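2-oxoglutarate carboxylase small subunit (Hydrogenobacter thermophilus, PDB 7KCT) is the small (beta) subunit of a carboxylase, built like a biotin carboxylase with an ATP-grasp domain, and binds ADP, magnesium and bicarbonate. Local coordinates at residues A23-R28 with R49-A54; M10-V16 with L33-A39; L222-N228 with I323-L329; K396-W400 with M411-L415. All blocks are in the same frame, centred on the assembly; numbering follows the deposited sequence.

Contact 1: residues A23-R28 with R49-A54; sequences ACRVIR and RHVKMA
M53 reaches from helix 49-53 into the groove between C24 and I27 of helix 20-32, and these three side chains carry most of the contact. Its sulfur lies against the thiol, SD to C24 SG being 3.7 Å, while the terminal methyl turns inward: a bend at the last torsion (chi3 56°) brings M53 CE to 3.6 Å from the carbonyl O of C24 and to 3.7 Å from I27 CG2. The same methyl lies over one face of the R28 guanidinium, whose NH2 is hydrogen-bonded to T417 of the second subunit. The two branches of I27 part: CG2 faces M53, whereas CD1 runs on to the backbone, 3.5 Å from H50 O, and touches A54 CB at the point where the chain leaves the helix. The segments run nearly parallel, 17° apart with axes 9.4 Å from each other, as neighbouring helices may on one side of the parallel sheet in the Rossmann-like N-terminal domain of biotin carboxylases. No hydrogen bond joins them; the C24 sulfur rests against the start of the second helix, touching R49 CG and the backbone N of H50. One turn away from M53, A23 CB meets H50 CB at 3.7 Å, and the H50 ring is held by a hydrogen bond from NE2 to I40 O. The R49 chain carries its guanidinium away from helix 20-32 to a salt bridge with E419 of the second subunit.

Contact 2: residues M10-V16 with L33-A39; sequences MFKKVLV and LGIQTVA
V14 and I35 mark the tight side of this parallel strand pair: their CG2 methyls meet at 3.6 Å, and I35 sets CG1 against the F11 carbonyl, 3.3 Å from F11 O. The I35 and M10 side chains cross at about a right angle, and I35 CD1 touches M10 SD, which the bend at chi2 (55°) brings round. On the face of K13, Q36 and V38 the packing passes from buried to exposed. V38 is wedged between L15 and the aliphatic part of K13, with K13 CD 3.6 Å from V38 CG2, and K13 NZ ends in a salt bridge with E56. Beyond it Q36 lies along the solvent edge, OE1 beside K13 CE. There a water donates to both K12 O and G34 O, joining the segments where the strands have not yet begun. Four backbone bonds tie the pair, the straightest from V16 N to V38 O (3.0 Å, 176°). Strand 13-16 is central in the five-stranded sheet and strand 36-41 adjoins it; helix 20-32 makes the beta-alpha-beta crossover between them, touching V14, V16 and T37, while helix 71-81 packs on L15 and V38.

Contact 3: residues L222-N228 with I323-L329; sequences LGDKYGN and IAAGERL
D224 receives the backbone N of L329 on OD2, at 3.0 Å and almost straight (174°), through the anti lone pair. Its other oxygen, OD1, is gripped within its own loop by the N-H groups of Y226 and N228, which come from opposite faces of the carboxylate; the Y226 bond makes an Asx turn. Three donors thus hold one buried acid and fix its rotation. At the far end of its ring, the Y226 hydroxyl donates to G326 O at 2.7 Å, an oxygen lying in the plane of the ring at its edge. K225, its chain extended, carries NZ to A324 O at 3.1 Å, and a water links K225 N to the carbonyls of I323 and E327. Over one face of the Y226 ring lies the R328 guanidinium, stacked with planes 18° apart in a cation-pi contact. Deeper in, L222 makes the apolar packing, its CD1 3.8 Å from I323 CD1 and its CD2 against L329 CD1; I323 CD1 also presses close on a carbonyl, 3.1 Å from G223 O. The type I turn D224-G227 follows strand 215-223 of the ATP-grasp domain; facing it, G326, with positive phi, closes helix 316-324 in a Schellman motif, a typical C-terminal helix cap.

Contact 4: residues K396-W400 with M411-L415; sequences KLIVW and MRSAL
With CG trans to the amide nitrogen (chi1 175°), M411 then folds at chi2 and chi3, which swings its sulfur and methyl from the flank of helix 404-417 onto strand 393-401. The methyl, CE, arrives at L397 O, 3.3 Å away, and the sulfur, SD, lies 3.8 Å from L397 CD2. L397, extended at chi1 (-177°) and turned at chi2, brings CD2 beside that sulfur; the two side chains run alongside in opposite senses. One methyl of L397 does most of the work on the strand side: besides M411 SD, CD2 touches A414 CB at 3.8 Å and L415 CD2 at 3.7 Å. V399, two residues further along the strand and on the same side, packs both methyls on the first residue of the helical segment, CG2 lying 3.9 Å from M411 CB. Every residue that touches is buried, and no hydrogen bond crosses. Beyond the segments, M411 also leans on C345 of strand 341-351, and helix 427-435 receives L415 on L430 and I431. The segment axes run 9.1 Å apart at 144°, the helix running roughly against the strand direction as it covers one face of the antiparallel sheet, consistent with the C-terminal domain of the biotin carboxylase fold.

Burial and chemistry change together across the four contacts. Contacts 1 and 4 are core packing of a methionine against apolar groups and a backbone carbonyl, without a hydrogen bond across; both also adjoin the second subunit. Contact 2 is held by strand-to-strand backbone bonds, and contact 3, partly buried, joins a turn after a strand to a helix end, largely through side-chain hydrogen bonds and a cation-pi stack. Contacts 1 and 2 share one domain and alternate along the chain; A54 packs on T37 and A39. M10 and F11 of contact 2 touch 324-327 of contact 3. Contact 4 touches none of the others within the chain, but its S413 O is bonded by R28 of the second subunit, a contact 1 residue of that copy.

Contact 1: residues A23-R28 with R49-A54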
loop_
_atom_site.group_PDB
_atom_site.type_symbol
_atom_site.label_atom_id
_atom_site.label_comp_id
_atom_site.label_asym_id
_atom_site.label_seq_id
_atom_site.Cartn_x
_atom_site.Cartn_y
_atom_site.Cartn_z
ATOM N N ALA A 23 -6.158 -11.533 11.794
ATOM C CA ALA A 23 -5.098 -12.432 12.213
ATOM C C ALA A 23 -3.866 -12.198 11.342
ATOM O O ALA A 23 -2.743 -12.124 11.865
ATOM C CB ALA A 23 -5.569 -13.889 12.187
ATOM N N CYS A 24 -4.065 -11.935 10.038
ATOM C CA CYS A 24 -2.929 -11.630 9.171
ATOM C C CYS A 24 -2.247 -10.331 9.567
ATOM O O CYS A 24 -1.010 -10.256 9.582
ATOM C CB CYS A 24 -3.366 -11.586 7.703
ATOM S SG CYS A 24 -3.901 -13.229 7.081
ATOM N N ARG A 25 -3.031 -9.310 9.889
ATOM C CA ARG A 25 -2.508 -8.022 10.343
ATOM C C ARG A 25 -1.649 -8.163 11.586
ATOM O O ARG A 25 -0.575 -7.548 11.696
ATOM C CB ARG A 25 -3.702 -7.087 10.597
ATOM C CG ARG A 25 -3.348 -5.829 11.363
ATOM C CD ARG A 25 -2.699 -4.823 10.439
ATOM N NE ARG A 25 -2.306 -3.569 11.075
ATOM C CZ ARG A 25 -1.101 -3.314 11.553
ATOM N NH1 ARG A 25 -0.150 -4.249 11.518
ATOM N NH2 ARG A 25 -0.853 -2.100 12.045
ATOM N N VAL A 26 -2.107 -8.942 12.552
ATOM C CA VAL A 26 -1.309 -9.157 13.750
ATOM C C VAL A 26 -0.065 -9.990 13.442
ATOM O O VAL A 26 1.027 -9.703 13.947
ATOM C CB VAL A 26 -2.186 -9.808 14.837
ATOM C CG1 VAL A 26 -1.348 -10.234 16.030
ATOM C CG2 VAL A 26 -3.329 -8.821 15.269
ATOM N N ILE A 27 -0.217 -11.069 12.664
ATOM C CA ILE A 27 0.930 -11.896 12.300
ATOM C C ILE A 27 2.010 -11.067 11.641
ATOM O O ILE A 27 3.200 -11.250 11.917
ATOM C CB ILE A 27 0.535 -13.087 11.407
ATOM C CG1 ILE A 27 -0.238 -14.078 12.233
ATOM C CG2 ILE A 27 1.815 -13.740 10.807
ATOM C CD1 ILE A 27 -1.007 -15.083 11.472
ATOM N N ARG A 28 1.630 -10.147 10.769
ATOM C CA ARG A 28 2.620 -9.312 10.099
ATOM C C ARG A 28 3.389 -8.429 11.083
ATOM O O ARG A 28 4.603 -8.238 10.936
ATOM C CB ARG A 28 1.956 -8.416 9.044
ATOM C CG ARG A 28 2.959 -7.467 8.383
ATOM C CD ARG A 28 2.552 -6.848 7.026
ATOM N NE ARG A 28 1.981 -7.835 6.124
ATOM C CZ ARG A 28 2.652 -8.824 5.545
ATOM N NH1 ARG A 28 3.945 -8.958 5.757
ATOM N NH2 ARG A 28 2.018 -9.700 4.776
ATOM N N ARG A 49 -5.410 -18.279 4.911
ATOM C CA ARG A 49 -4.162 -17.533 4.767
ATOM C C ARG A 49 -3.452 -17.303 6.105
ATOM O O ARG A 49 -2.215 -17.364 6.168
ATOM C CB ARG A 49 -4.463 -16.213 4.071
ATOM C CG ARG A 49 -3.262 -15.362 3.890
ATOM C CD ARG A 49 -2.166 -16.052 3.098
ATOM N NE ARG A 49 -2.675 -16.787 1.934
ATOM C CZ ARG A 49 -1.941 -17.580 1.140
ATOM N NH1 ARG A 49 -0.643 -17.811 1.373
ATOM N NH2 ARG A 49 -2.534 -18.210 0.135
ATOM N N HIS A 50 -4.204 -17.039 7.198
ATOM C CA HIS A 50 -3.527 -16.824 8.473
ATOM C C HIS A 50 -2.809 -18.077 8.947
ATOM O O HIS A 50 -1.773 -17.968 9.592
ATOM C CB HIS A 50 -4.505 -16.318 9.545
ATOM C CG HIS A 50 -5.474 -17.338 10.100
ATOM N ND1 HIS A 50 -6.640 -17.701 9.460
ATOM C CD2 HIS A 50 -5.499 -17.966 11.292
ATOM C CE1 HIS A 50 -7.316 -18.546 10.218
ATOM N NE2 HIS A 50 -6.661 -18.684 11.356
ATOM N N VAL A 51 -3.334 -19.265 8.604
ATOM C CA VAL A 51 -2.666 -20.538 8.892
ATOM C C VAL A 51 -1.373 -20.688 8.089
ATOM O O VAL A 51 -0.375 -21.173 8.617
ATOM C CB VAL A 51 -3.633 -21.717 8.649
ATOM C CG1 VAL A 51 -2.903 -23.128 8.743
ATOM C CG2 VAL A 51 -4.833 -21.600 9.604
ATOM N N LYS A 52 -1.357 -20.273 6.813
ATOM C CA LYS A 52 -0.118 -20.350 6.033
ATOM C C LYS A 52 0.940 -19.360 6.527
ATOM O O LYS A 52 2.141 -19.676 6.539
ATOM C CB LYS A 52 -0.421 -20.106 4.555
ATOM C CG LYS A 52 -1.063 -21.296 3.854
ATOM C CD LYS A 52 -1.813 -20.877 2.569
ATOM C CE LYS A 52 -2.100 -22.090 1.659
ATOM N NZ LYS A 52 -0.845 -22.436 0.826
ATOM N N MET A 53 0.521 -18.171 6.959
ATOM C CA MET A 53 1.474 -17.131 7.350
ATOM C C MET A 53 2.101 -17.419 8.709
ATOM O O MET A 53 3.258 -17.066 8.928
ATOM C CB MET A 53 0.789 -15.752 7.434
ATOM C CG MET A 53 0.563 -15.000 6.167
ATOM S SD MET A 53 -0.233 -13.333 6.394
ATOM C CE MET A 53 0.825 -12.517 7.511
ATOM N N ALA A 54 1.364 -18.033 9.640
ATOM C CA ALA A 54 1.892 -18.276 10.974
ATOM C C ALA A 54 3.040 -19.280 10.894
ATOM O O ALA A 54 3.107 -20.099 9.975
ATOM C CB ALA A 54 0.777 -18.817 11.889
#

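Contact 2: residues M10-V16 with L33-A39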
loop_
_atom_site.group_PDB
_atom_site.type_symbol
_atom_site.label_atom_id
_atom_site.label_comp_id
_atom_site.label_asym_id
_atom_site.label_seq_id
_atom_site.Cartn_x
_atom_site.Cartn_y
_atom_site.Cartn_z
ATOM N N MET A 10 11.098 -8.335 24.542
ATOM C CA MET A 10 9.973 -8.606 23.682
ATOM C C MET A 10 9.629 -10.087 23.764
ATOM O O MET A 10 10.472 -10.882 24.045
ATOM C CB MET A 10 10.360 -8.209 22.257
ATOM C CG MET A 10 9.297 -8.371 21.195
ATOM S SD MET A 10 7.748 -7.546 21.541
ATOM C CE MET A 10 8.321 -5.866 21.571
ATOM N N PHE A 11 8.375 -10.432 23.529
ATOM C CA PHE A 11 7.939 -11.814 23.533
ATOM C C PHE A 11 8.668 -12.652 22.474
ATOM O O PHE A 11 8.960 -12.180 21.417
ATOM C CB PHE A 11 6.452 -11.904 23.209
ATOM C CG PHE A 11 5.595 -11.004 24.014
ATOM C CD1 PHE A 11 5.467 -11.191 25.339
ATOM C CD2 PHE A 11 4.927 -9.991 23.427
ATOM C CE1 PHE A 11 4.676 -10.386 26.082
ATOM C CE2 PHE A 11 4.141 -9.170 24.159
ATOM C CZ PHE A 11 4.012 -9.363 25.493
ATOM N N LYS A 12 8.949 -13.898 22.771
ATOM C CA LYS A 12 9.538 -14.766 21.812
ATOM C C LYS A 12 8.444 -15.358 20.955
ATOM O O LYS A 12 8.668 -15.623 19.830
ATOM C CB LYS A 12 10.276 -15.899 22.485
ATOM C CG LYS A 12 11.680 -15.587 22.937
ATOM C CD LYS A 12 12.084 -16.571 24.020
ATOM C CE LYS A 12 13.402 -16.220 24.683
ATOM N NZ LYS A 12 14.395 -17.287 24.436
ATOM N N LYS A 13 7.265 -15.569 21.504
ATOM C CA LYS A 13 6.194 -16.180 20.749
ATOM C C LYS A 13 4.805 -15.623 21.138
ATOM O O LYS A 13 4.542 -15.459 22.289
ATOM C CB LYS A 13 6.220 -17.685 20.950
ATOM C CG LYS A 13 5.197 -18.451 20.154
ATOM C CD LYS A 13 5.231 -19.932 20.414
ATOM C CE LYS A 13 6.534 -20.535 19.972
ATOM N NZ LYS A 13 6.477 -21.991 19.940
ATOM N N VAL A 14 3.959 -15.323 20.151
ATOM C CA VAL A 14 2.618 -14.786 20.378
ATOM C C VAL A 14 1.629 -15.706 19.674
ATOM O O VAL A 14 1.818 -16.045 18.490
ATOM C CB VAL A 14 2.471 -13.346 19.843
ATOM C CG1 VAL A 14 0.999 -12.869 19.867
ATOM C CG2 VAL A 14 3.364 -12.425 20.572
ATOM N N LEU A 15 0.564 -16.071 20.378
ATOM C CA LEU A 15 -0.598 -16.743 19.804
ATOM C C LEU A 15 -1.676 -15.708 19.428
ATOM O O LEU A 15 -2.016 -14.808 20.219
ATOM C CB LEU A 15 -1.107 -17.768 20.804
ATOM C CG LEU A 15 -2.254 -18.689 20.364
ATOM C CD1 LEU A 15 -2.357 -20.022 21.128
ATOM C CD2 LEU A 15 -3.632 -18.017 20.408
ATOM N N VAL A 16 -2.183 -15.822 18.196
ATOM C CA VAL A 16 -3.182 -14.914 17.639
ATOM C C VAL A 16 -4.510 -15.651 17.734
ATOM O O VAL A 16 -4.713 -16.653 17.045
ATOM C CB VAL A 16 -2.835 -14.566 16.188
ATOM C CG1 VAL A 16 -3.847 -13.643 15.639
ATOM C CG2 VAL A 16 -1.392 -13.983 16.100
ATOM N N LEU A 33 8.545 -7.516 14.139
ATOM C CA LEU A 33 9.180 -7.491 15.456
ATOM C C LEU A 33 10.060 -8.697 15.753
ATOM O O LEU A 33 10.702 -8.707 16.793
ATOM C CB LEU A 33 8.101 -7.391 16.546
ATOM C CG LEU A 33 7.296 -6.103 16.626
ATOM C CD1 LEU A 33 6.152 -6.196 17.626
ATOM C CD2 LEU A 33 8.255 -4.967 17.011
ATOM N N GLY A 34 10.111 -9.711 14.884
ATOM C CA GLY A 34 10.918 -10.894 15.118
ATOM C C GLY A 34 10.313 -11.887 16.071
ATOM O O GLY A 34 11.041 -12.635 16.725
ATOM N N ILE A 35 9.007 -11.905 16.182
ATOM C CA ILE A 35 8.298 -12.766 17.115
ATOM C C ILE A 35 7.733 -13.948 16.330
ATOM O O ILE A 35 7.159 -13.763 15.246
ATOM C CB ILE A 35 7.153 -12.001 17.810
ATOM C CG1 ILE A 35 7.703 -10.826 18.627
ATOM C CG2 ILE A 35 6.321 -12.945 18.636
ATOM C CD1 ILE A 35 6.618 -9.778 18.969
ATOM N N GLN A 36 7.855 -15.146 16.894
ATOM C CA GLN A 36 7.239 -16.339 16.326
ATOM C C GLN A 36 5.740 -16.290 16.551
ATOM O O GLN A 36 5.274 -15.782 17.571
ATOM C CB GLN A 36 7.825 -17.588 17.000
ATOM C CG GLN A 36 9.330 -17.705 16.688
ATOM C CD GLN A 36 10.081 -18.670 17.560
ATOM O OE1 GLN A 36 9.505 -19.341 18.402
ATOM N NE2 GLN A 36 11.394 -18.768 17.342
ATOM N N THR A 37 4.980 -16.875 15.637
ATOM C CA THR A 37 3.526 -16.743 15.689
ATOM C C THR A 37 2.867 -18.121 15.691
ATOM O O THR A 37 3.369 -19.085 15.082
ATOM C CB THR A 37 2.967 -15.953 14.495
ATOM O OG1 THR A 37 3.364 -16.626 13.294
ATOM C CG2 THR A 37 3.464 -14.508 14.468
ATOM N N VAL A 38 1.717 -18.186 16.355
ATOM C CA VAL A 38 0.898 -19.379 16.497
ATOM C C VAL A 38 -0.485 -19.029 16.008
ATOM O O VAL A 38 -1.080 -18.055 16.494
ATOM C CB VAL A 38 0.786 -19.857 17.960
ATOM C CG1 VAL A 38 -0.013 -21.138 18.045
ATOM C CG2 VAL A 38 2.160 -20.070 18.615
ATOM N N ALA A 39 -1.007 -19.813 15.070
ATOM C CA ALA A 39 -2.381 -19.628 14.614
ATOM C C ALA A 39 -3.289 -20.752 15.102
ATOM O O ALA A 39 -2.841 -21.859 15.431
ATOM C CB ALA A 39 -2.411 -19.525 13.080
HETATM O O HOH W 1 11.216 -14.872 18.576
#

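Contact 3: residues L222-N228 with I323-L329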
loop_
_atom_site.group_PDB
_atom_site.type_symbol
_atom_site.label_atom_id
_atom_site.label_comp_id
_atom_site.label_asym_id
_atom_site.label_seq_id
_atom_site.Cartn_x
_atom_site.Cartn_y
_atom_site.Cartn_z
ATOM N N LEU A 222 -4.513 5.421 22.825
ATOM C CA LEU A 222 -3.402 4.481 22.976
ATOM C C LEU A 222 -2.648 4.836 24.261
ATOM O O LEU A 222 -2.218 5.982 24.405
ATOM C CB LEU A 222 -2.483 4.567 21.755
ATOM C CG LEU A 222 -1.359 3.543 21.641
ATOM C CD1 LEU A 222 -1.928 2.161 21.473
ATOM C CD2 LEU A 222 -0.448 3.858 20.458
ATOM N N GLY A 223 -2.528 3.888 25.197
ATOM C CA GLY A 223 -1.806 4.124 26.442
ATOM C C GLY A 223 -0.828 3.004 26.754
ATOM O O GLY A 223 -1.038 1.852 26.377
ATOM N N ASP A 224 0.242 3.349 27.491
ATOM C CA ASP A 224 1.169 2.344 28.009
ATOM C C ASP A 224 0.843 2.007 29.468
ATOM O O ASP A 224 -0.090 2.540 30.063
ATOM C CB ASP A 224 2.625 2.788 27.828
ATOM C CG ASP A 224 3.032 3.993 28.695
ATOM O OD1 ASP A 224 2.405 4.227 29.749
ATOM O OD2 ASP A 224 4.024 4.664 28.319
ATOM N N LYS A 225 1.602 1.078 30.046
ATOM C CA LYS A 225 1.303 0.601 31.393
ATOM C C LYS A 225 1.778 1.565 32.481
ATOM O O LYS A 225 1.539 1.302 33.662
ATOM C CB LYS A 225 1.919 -0.788 31.575
ATOM C CG LYS A 225 1.258 -1.839 30.644
ATOM C CD LYS A 225 1.679 -3.262 30.939
ATOM C CE LYS A 225 0.881 -4.276 30.131
ATOM N NZ LYS A 225 1.421 -5.685 30.292
ATOM N N TYR A 226 2.410 2.673 32.090
ATOM C CA TYR A 226 3.015 3.643 32.988
ATOM C C TYR A 226 2.246 4.949 33.007
ATOM O O TYR A 226 2.813 5.992 33.359
ATOM C CB TYR A 226 4.458 3.900 32.564
ATOM C CG TYR A 226 5.205 2.612 32.368
ATOM C CD1 TYR A 226 5.568 1.835 33.453
ATOM C CD2 TYR A 226 5.502 2.146 31.091
ATOM C CE1 TYR A 226 6.234 0.639 33.278
ATOM C CE2 TYR A 226 6.167 0.951 30.898
ATOM C CZ TYR A 226 6.530 0.200 31.990
ATOM O OH TYR A 226 7.193 -0.991 31.791
ATOM N N GLY A 227 0.985 4.914 32.574
ATOM C CA GLY A 227 0.103 6.066 32.621
ATOM C C GLY A 227 0.266 7.093 31.524
ATOM O O GLY A 227 -0.323 8.170 31.624
ATOM N N ASN A 228 1.026 6.828 30.478
ATOM C CA ASN A 228 1.144 7.786 29.386
ATOM C C ASN A 228 0.113 7.437 28.307
ATOM O O ASN A 228 0.293 6.473 27.554
ATOM C CB ASN A 228 2.548 7.779 28.807
ATOM C CG ASN A 228 2.706 8.763 27.653
ATOM O OD1 ASN A 228 3.431 8.498 26.693
ATOM N ND2 ASN A 228 2.002 9.881 27.717
ATOM N N ILE A 323 3.547 -2.365 24.011
ATOM C CA ILE A 323 2.973 -1.944 25.280
ATOM C C ILE A 323 2.748 -3.143 26.172
ATOM O O ILE A 323 3.036 -3.109 27.367
ATOM C CB ILE A 323 1.655 -1.176 25.032
ATOM C CG1 ILE A 323 1.890 0.250 24.610
ATOM C CG2 ILE A 323 0.761 -1.193 26.249
ATOM C CD1 ILE A 323 0.663 0.858 23.922
ATOM N N ALA A 324 2.244 -4.238 25.603
ATOM C CA ALA A 324 1.977 -5.422 26.407
ATOM C C ALA A 324 3.272 -6.037 26.946
ATOM O O ALA A 324 3.269 -6.614 28.035
ATOM C CB ALA A 324 1.210 -6.456 25.583
ATOM N N ALA A 325 4.373 -5.873 26.233
ATOM C CA ALA A 325 5.690 -6.298 26.705
ATOM C C ALA A 325 6.305 -5.340 27.733
ATOM O O ALA A 325 7.376 -5.643 28.292
ATOM C CB ALA A 325 6.630 -6.395 25.505
ATOM N N GLY A 326 5.674 -4.189 27.976
ATOM C CA GLY A 326 6.167 -3.232 28.948
ATOM C C GLY A 326 6.978 -2.094 28.388
ATOM O O GLY A 326 7.609 -1.361 29.164
ATOM N N GLU A 327 7.055 -1.957 27.075
ATOM C CA GLU A 327 7.737 -0.792 26.536
ATOM C C GLU A 327 6.963 0.466 26.890
ATOM O O GLU A 327 5.745 0.430 27.065
ATOM C CB GLU A 327 7.873 -0.844 25.027
ATOM C CG GLU A 327 8.794 -1.944 24.526
ATOM C CD GLU A 327 9.139 -1.778 23.073
ATOM O OE1 GLU A 327 9.018 -0.642 22.553
ATOM O OE2 GLU A 327 9.538 -2.780 22.453
ATOM N N ARG A 328 7.677 1.580 26.997
ATOM C CA ARG A 328 7.057 2.884 27.152
ATOM C C ARG A 328 6.587 3.373 25.790
ATOM O O ARG A 328 7.207 3.093 24.754
ATOM C CB ARG A 328 8.050 3.912 27.714
ATOM C CG ARG A 328 8.231 3.908 29.189
ATOM C CD ARG A 328 8.892 5.191 29.749
ATOM N NE ARG A 328 8.391 5.352 31.104
ATOM C CZ ARG A 328 8.795 4.635 32.142
ATOM N NH1 ARG A 328 9.742 3.679 32.034
ATOM N NH2 ARG A 328 8.238 4.831 33.314
ATOM N N LEU A 329 5.492 4.127 25.808
ATOM C CA LEU A 329 4.990 4.791 24.610
ATOM C C LEU A 329 5.901 5.965 24.261
ATOM O O LEU A 329 6.093 6.874 25.074
ATOM C CB LEU A 329 3.542 5.220 24.856
ATOM C CG LEU A 329 2.617 5.644 23.721
ATOM C CD1 LEU A 329 2.910 4.756 22.512
ATOM C CD2 LEU A 329 1.158 5.488 24.130
HETATM O O HOH W 2 3.800 -0.402 28.529
#

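Contact 4: residues K396-W400 with M411-L415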
loop_
_atom_site.group_PDB
_atom_site.type_symbol
_atom_site.label_atom_id
_atom_site.label_comp_id
_atom_site.label_asym_id
_atom_site.label_seq_id
_atom_site.Cartn_x
_atom_site.Cartn_y
_atom_site.Cartn_z
ATOM N N LYS A 396 -10.222 -5.082 3.347
ATOM C CA LYS A 396 -10.358 -3.655 3.636
ATOM C C LYS A 396 -9.472 -2.942 2.642
ATOM O O LYS A 396 -8.279 -3.269 2.518
ATOM C CB LYS A 396 -9.949 -3.299 5.064
ATOM C CG LYS A 396 -10.602 -4.196 6.095
ATOM C CD LYS A 396 -10.393 -3.736 7.544
ATOM C CE LYS A 396 -8.937 -3.817 7.986
ATOM N NZ LYS A 396 -8.850 -4.071 9.447
ATOM N N LEU A 397 -10.050 -2.046 1.875
ATOM C CA LEU A 397 -9.289 -1.206 0.969
ATOM C C LEU A 397 -9.100 0.152 1.632
ATOM O O LEU A 397 -10.082 0.790 2.003
ATOM C CB LEU A 397 -10.014 -1.065 -0.358
ATOM C CG LEU A 397 -9.352 -0.286 -1.465
ATOM C CD1 LEU A 397 -8.026 -0.911 -1.704
ATOM C CD2 LEU A 397 -10.322 -0.368 -2.668
ATOM N N ILE A 398 -7.853 0.591 1.786
ATOM C CA ILE A 398 -7.542 1.841 2.483
ATOM C C ILE A 398 -6.757 2.733 1.563
ATOM O O ILE A 398 -5.816 2.263 0.912
ATOM C CB ILE A 398 -6.740 1.594 3.769
ATOM C CG1 ILE A 398 -7.517 0.661 4.673
ATOM C CG2 ILE A 398 -6.410 2.942 4.472
ATOM C CD1 ILE A 398 -6.818 -0.643 4.917
ATOM N N VAL A 399 -7.125 4.019 1.489
ATOM C CA VAL A 399 -6.356 4.947 0.687
ATOM C C VAL A 399 -5.991 6.159 1.520
ATOM O O VAL A 399 -6.579 6.431 2.572
ATOM C CB VAL A 399 -7.042 5.414 -0.628
ATOM C CG1 VAL A 399 -7.510 4.211 -1.425
ATOM C CG2 VAL A 399 -8.202 6.445 -0.387
ATOM N N TRP A 400 -4.974 6.864 1.044
ATOM C CA TRP A 400 -4.511 8.103 1.668
ATOM C C TRP A 400 -4.240 9.131 0.574
ATOM O O TRP A 400 -3.763 8.773 -0.504
ATOM C CB TRP A 400 -3.215 7.899 2.523
ATOM C CG TRP A 400 -2.690 9.244 3.098
ATOM C CD1 TRP A 400 -3.009 9.796 4.296
ATOM C CD2 TRP A 400 -1.794 10.160 2.469
ATOM N NE1 TRP A 400 -2.359 11.013 4.462
ATOM C CE2 TRP A 400 -1.622 11.260 3.334
ATOM C CE3 TRP A 400 -1.099 10.147 1.263
ATOM C CZ2 TRP A 400 -0.818 12.344 3.007
ATOM C CZ3 TRP A 400 -0.317 11.210 0.944
ATOM C CH2 TRP A 400 -0.173 12.296 1.816
ATOM N N MET A 411 -9.838 6.401 -4.049
ATOM C CA MET A 411 -10.619 5.237 -3.630
ATOM C C MET A 411 -11.556 4.745 -4.738
ATOM O O MET A 411 -11.693 3.533 -4.953
ATOM C CB MET A 411 -11.428 5.575 -2.361
ATOM C CG MET A 411 -12.370 4.472 -1.920
ATOM S SD MET A 411 -11.573 2.935 -1.340
ATOM C CE MET A 411 -11.007 3.447 0.263
ATOM N N ARG A 412 -12.288 5.653 -5.380
ATOM C CA ARG A 412 -13.088 5.262 -6.542
ATOM C C ARG A 412 -12.254 4.451 -7.550
ATOM O O ARG A 412 -12.688 3.418 -8.046
ATOM C CB ARG A 412 -13.637 6.504 -7.225
ATOM C CG ARG A 412 -14.611 6.235 -8.409
ATOM C CD ARG A 412 -14.784 7.450 -9.344
ATOM N NE ARG A 412 -13.516 7.906 -9.961
ATOM C CZ ARG A 412 -12.934 9.082 -9.718
ATOM N NH1 ARG A 412 -13.482 9.937 -8.870
ATOM N NH2 ARG A 412 -11.803 9.432 -10.331
ATOM N N SER A 413 -11.058 4.923 -7.868
ATOM C CA SER A 413 -10.219 4.283 -8.879
ATOM C C SER A 413 -9.674 2.937 -8.421
ATOM O O SER A 413 -9.466 2.037 -9.241
ATOM C CB SER A 413 -9.046 5.191 -9.248
ATOM O OG SER A 413 -9.518 6.354 -9.864
ATOM N N ALA A 414 -9.325 2.828 -7.146
ATOM C CA ALA A 414 -8.902 1.552 -6.591
ATOM C C ALA A 414 -10.048 0.549 -6.647
ATOM O O ALA A 414 -9.881 -0.571 -7.146
ATOM C CB ALA A 414 -8.406 1.746 -5.157
ATOM N N LEU A 415 -11.242 0.975 -6.241
ATOM C CA LEU A 415 -12.408 0.090 -6.234
ATOM C C LEU A 415 -12.775 -0.394 -7.641
ATOM O O LEU A 415 -13.181 -1.555 -7.843
ATOM C CB LEU A 415 -13.590 0.843 -5.634
ATOM C CG LEU A 415 -13.674 1.109 -4.142
ATOM C CD1 LEU A 415 -14.740 2.153 -3.844
ATOM C CD2 LEU A 415 -13.957 -0.207 -3.407
#